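PDB 1PP7: 39 kDa initiator binding protein from Trichomonas vaginalis, which binds the initiator element of core promoters through its N-terminal DNA-binding domain and so probably helps to direct transcription initiation. Local coordinates for residues G77-L80 and N81-N84. Residues are numbered along the deposited sequence; the frame is centred on the assembly and turned at random.
Sequences GIKL and NTLN. With nucleotides of chain A.
With chi1 at 64°, CG1 of I78 sits between its backbone N and carbonyl carbon, and I78 CD1 lies 4.1 Å from L83 CG. N81 has CG anti to the backbone N (chi1 169°), which carries its amide out to the DNA. L80 and L83 meet through methyl groups, L80 CD2 lying 4.2 Å from L83 CD1. I78 of the turn thus packs on L83, which in turn packs on V72 and A73 of helix 69-76. K79 is the N-cap of helix 80-89. L83 N donates to K79 O at 3.0 Å, and T82 N does so more weakly. The next bond along the helix runs from N84 N to L80 O, while N84 OD1 is hydrogen-bonded to K69 NZ of helix 69-76. On the DNA side, N81 OD1 accepts a hydrogen bond from N4 of DC9 of chain A at 2.9 Å (157°). N81 ND2 donates to O4 of a thymine, so both ends of the amide read bases. The backbone N of K79 is bonded to OP2 of DT8 of chain A, although the position of that oxygen is less sure. Helix 69-76, the turn and helix 80-89 form a helix-turn-helix, whose second helix is the recognition helix.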
loop_
_atom_site.group_PDB
_atom_site.type_symbol
_atom_site.label_atom_id
_atom_site.label_comp_id
_atom_site.label_asym_id
_atom_site.label_seq_id
_atom_site.Cartn_x
_atom_site.Cartn_y
_atom_site.Cartn_z
ATOM N N GLY C 77 -1.402 -8.978 -3.948
ATOM C CA GLY C 77 -1.474 -10.429 -3.971
ATOM C C GLY C 77 -1.692 -11.088 -2.617
ATOM O O GLY C 77 -1.164 -12.172 -2.374
ATOM N N ILE C 78 -2.439 -10.460 -1.720
ATOM C CA ILE C 78 -2.661 -11.070 -0.410
ATOM C C ILE C 78 -4.106 -10.933 -0.046
ATOM O O ILE C 78 -4.772 -9.995 -0.469
ATOM C CB ILE C 78 -1.731 -10.437 0.700
ATOM C CG1 ILE C 78 -2.079 -8.943 0.895
ATOM C CG2 ILE C 78 -0.225 -10.649 0.291
ATOM C CD1 ILE C 78 -1.088 -8.123 1.726
ATOM N N LYS C 79 -4.615 -11.900 0.700
ATOM C CA LYS C 79 -6.020 -11.828 1.135
ATOM C C LYS C 79 -6.263 -10.555 1.993
ATOM O O LYS C 79 -5.331 -10.044 2.619
ATOM C CB LYS C 79 -6.367 -13.045 2.003
ATOM C CG LYS C 79 -5.945 -14.383 1.471
ATOM C CD LYS C 79 -7.048 -15.025 0.658
ATOM C CE LYS C 79 -7.055 -14.503 -0.795
ATOM N NZ LYS C 79 -5.994 -15.134 -1.666
ATOM N N LEU C 80 -7.498 -10.073 2.058
ATOM C CA LEU C 80 -7.823 -8.918 2.924
ATOM C C LEU C 80 -7.302 -9.118 4.342
ATOM O O LEU C 80 -6.678 -8.210 4.976
ATOM C CB LEU C 80 -9.315 -8.744 3.097
ATOM C CG LEU C 80 -9.700 -7.296 2.845
ATOM C CD1 LEU C 80 -10.906 -6.982 3.692
ATOM C CD2 LEU C 80 -8.494 -6.339 3.126
ATOM N N ASN C 81 -7.606 -10.312 4.847
ATOM C CA ASN C 81 -7.211 -10.681 6.165
ATOM C C ASN C 81 -5.699 -10.571 6.358
ATOM O O ASN C 81 -5.239 -10.057 7.369
ATOM C CB ASN C 81 -7.734 -12.074 6.536
ATOM C CG ASN C 81 -7.121 -12.601 7.825
ATOM O OD1 ASN C 81 -6.111 -13.335 7.798
ATOM N ND2 ASN C 81 -7.683 -12.202 8.953
ATOM N N THR C 82 -4.892 -10.985 5.406
ATOM C CA THR C 82 -3.503 -10.853 5.721
ATOM C C THR C 82 -3.104 -9.384 5.630
ATOM O O THR C 82 -2.204 -8.943 6.352
ATOM C CB THR C 82 -2.678 -11.883 4.895
ATOM O OG1 THR C 82 -1.379 -11.370 4.550
ATOM C CG2 THR C 82 -3.440 -12.290 3.713
ATOM N N LEU C 83 -3.818 -8.580 4.820
ATOM C CA LEU C 83 -3.453 -7.164 4.755
ATOM C C LEU C 83 -3.614 -6.592 6.179
ATOM O O LEU C 83 -2.681 -5.922 6.677
ATOM C CB LEU C 83 -4.357 -6.375 3.826
ATOM C CG LEU C 83 -3.762 -5.230 3.012
ATOM C CD1 LEU C 83 -4.892 -4.305 2.683
ATOM C CD2 LEU C 83 -2.676 -4.475 3.712
ATOM N N ASN C 84 -4.784 -6.859 6.815
ATOM C CA ASN C 84 -5.075 -6.364 8.163
ATOM C C ASN C 84 -4.047 -6.886 9.132
ATOM O O ASN C 84 -3.559 -6.145 9.976
ATOM C CB ASN C 84 -6.431 -6.816 8.719
ATOM C CG ASN C 84 -7.644 -6.359 7.876
ATOM O OD1 ASN C 84 -7.647 -5.261 7.282
ATOM N ND2 ASN C 84 -8.712 -7.194 7.868
ATOM P P DT A 8 -2.326 -15.140 1.464
ATOM O OP1 DT A 8 -2.255 -15.540 0.037
ATOM O OP2 DT A 8 -2.810 -13.794 1.800
ATOM O "O5'" DT A 8 -3.151 -16.167 2.320
ATOM C "C5'" DT A 8 -2.638 -17.485 2.405
ATOM C "C4'" DT A 8 -3.494 -18.337 3.295
ATOM O "O4'" DT A 8 -2.986 -18.209 4.619
ATOM C "C3'" DT A 8 -4.965 -17.970 3.355
ATOM O "O3'" DT A 8 -5.749 -19.111 3.040
ATOM C "C2'" DT A 8 -5.186 -17.583 4.798
ATOM C "C1'" DT A 8 -4.040 -18.203 5.528
ATOM N N1 DT A 8 -3.574 -17.476 6.731
ATOM C C2 DT A 8 -3.402 -18.204 7.910
ATOM O O2 DT A 8 -3.535 -19.391 7.969
ATOM N N3 DT A 8 -3.024 -17.470 9.002
ATOM C C4 DT A 8 -2.724 -16.123 9.030
ATOM O O4 DT A 8 -2.328 -15.614 10.085
ATOM C C5 DT A 8 -2.889 -15.423 7.752
ATOM C C7 DT A 8 -2.570 -13.963 7.670
ATOM C C6 DT A 8 -3.313 -16.129 6.690
ATOM P P DC A 9 -7.310 -18.944 2.642
ATOM O OP1 DC A 9 -7.499 -19.653 1.349
ATOM O OP2 DC A 9 -7.774 -17.523 2.763
ATOM O "O5'" DC A 9 -7.969 -19.796 3.816
ATOM C "C5'" DC A 9 -7.293 -20.945 4.338
ATOM C "C4'" DC A 9 -7.889 -21.349 5.667
ATOM O "O4'" DC A 9 -7.215 -20.690 6.769
ATOM C "C3'" DC A 9 -9.388 -21.063 5.832
ATOM O "O3'" DC A 9 -10.046 -22.189 6.460
ATOM C "C2'" DC A 9 -9.401 -19.839 6.743
ATOM C "C1'" DC A 9 -8.163 -20.045 7.611
ATOM N N1 DC A 9 -7.541 -18.807 8.140
ATOM C C2 DC A 9 -7.099 -18.783 9.481
ATOM O O2 DC A 9 -7.227 -19.786 10.169
ATOM N N3 DC A 9 -6.535 -17.658 9.984
ATOM C C4 DC A 9 -6.386 -16.587 9.204
ATOM N N4 DC A 9 -5.839 -15.506 9.749
ATOM C C5 DC A 9 -6.806 -16.583 7.829
ATOM C C6 DC A 9 -7.384 -17.700 7.346
ATOM P P DT A 7 2.898 -11.615 2.812
ATOM O OP1 DT A 7 3.488 -11.844 1.448
ATOM O OP2 DT A 7 2.059 -10.406 3.086
ATOM O "O5'" DT A 7 1.997 -12.868 3.165
ATOM C "C5'" DT A 7 2.348 -14.139 2.641
ATOM C "C4'" DT A 7 1.301 -15.160 2.999
ATOM O "O4'" DT A 7 1.498 -15.633 4.353
ATOM C "C3'" DT A 7 -0.144 -14.675 2.896
ATOM O "O3'" DT A 7 -0.858 -15.541 2.012
ATOM C "C2'" DT A 7 -0.651 -14.782 4.321
ATOM C "C1'" DT A 7 0.245 -15.849 4.924
ATOM N N1 DT A 7 0.400 -15.801 6.385
ATOM C C2 DT A 7 0.267 -16.994 7.058
ATOM O O2 DT A 7 0.013 -18.037 6.471
ATOM N N3 DT A 7 0.422 -16.917 8.440
ATOM C C4 DT A 7 0.686 -15.762 9.184
ATOM O O4 DT A 7 0.805 -15.824 10.430
ATOM C C5 DT A 7 0.807 -14.528 8.387
ATOM C C7 DT A 7 1.099 -13.234 9.082
ATOM C C6 DT A 7 0.657 -14.619 7.054
#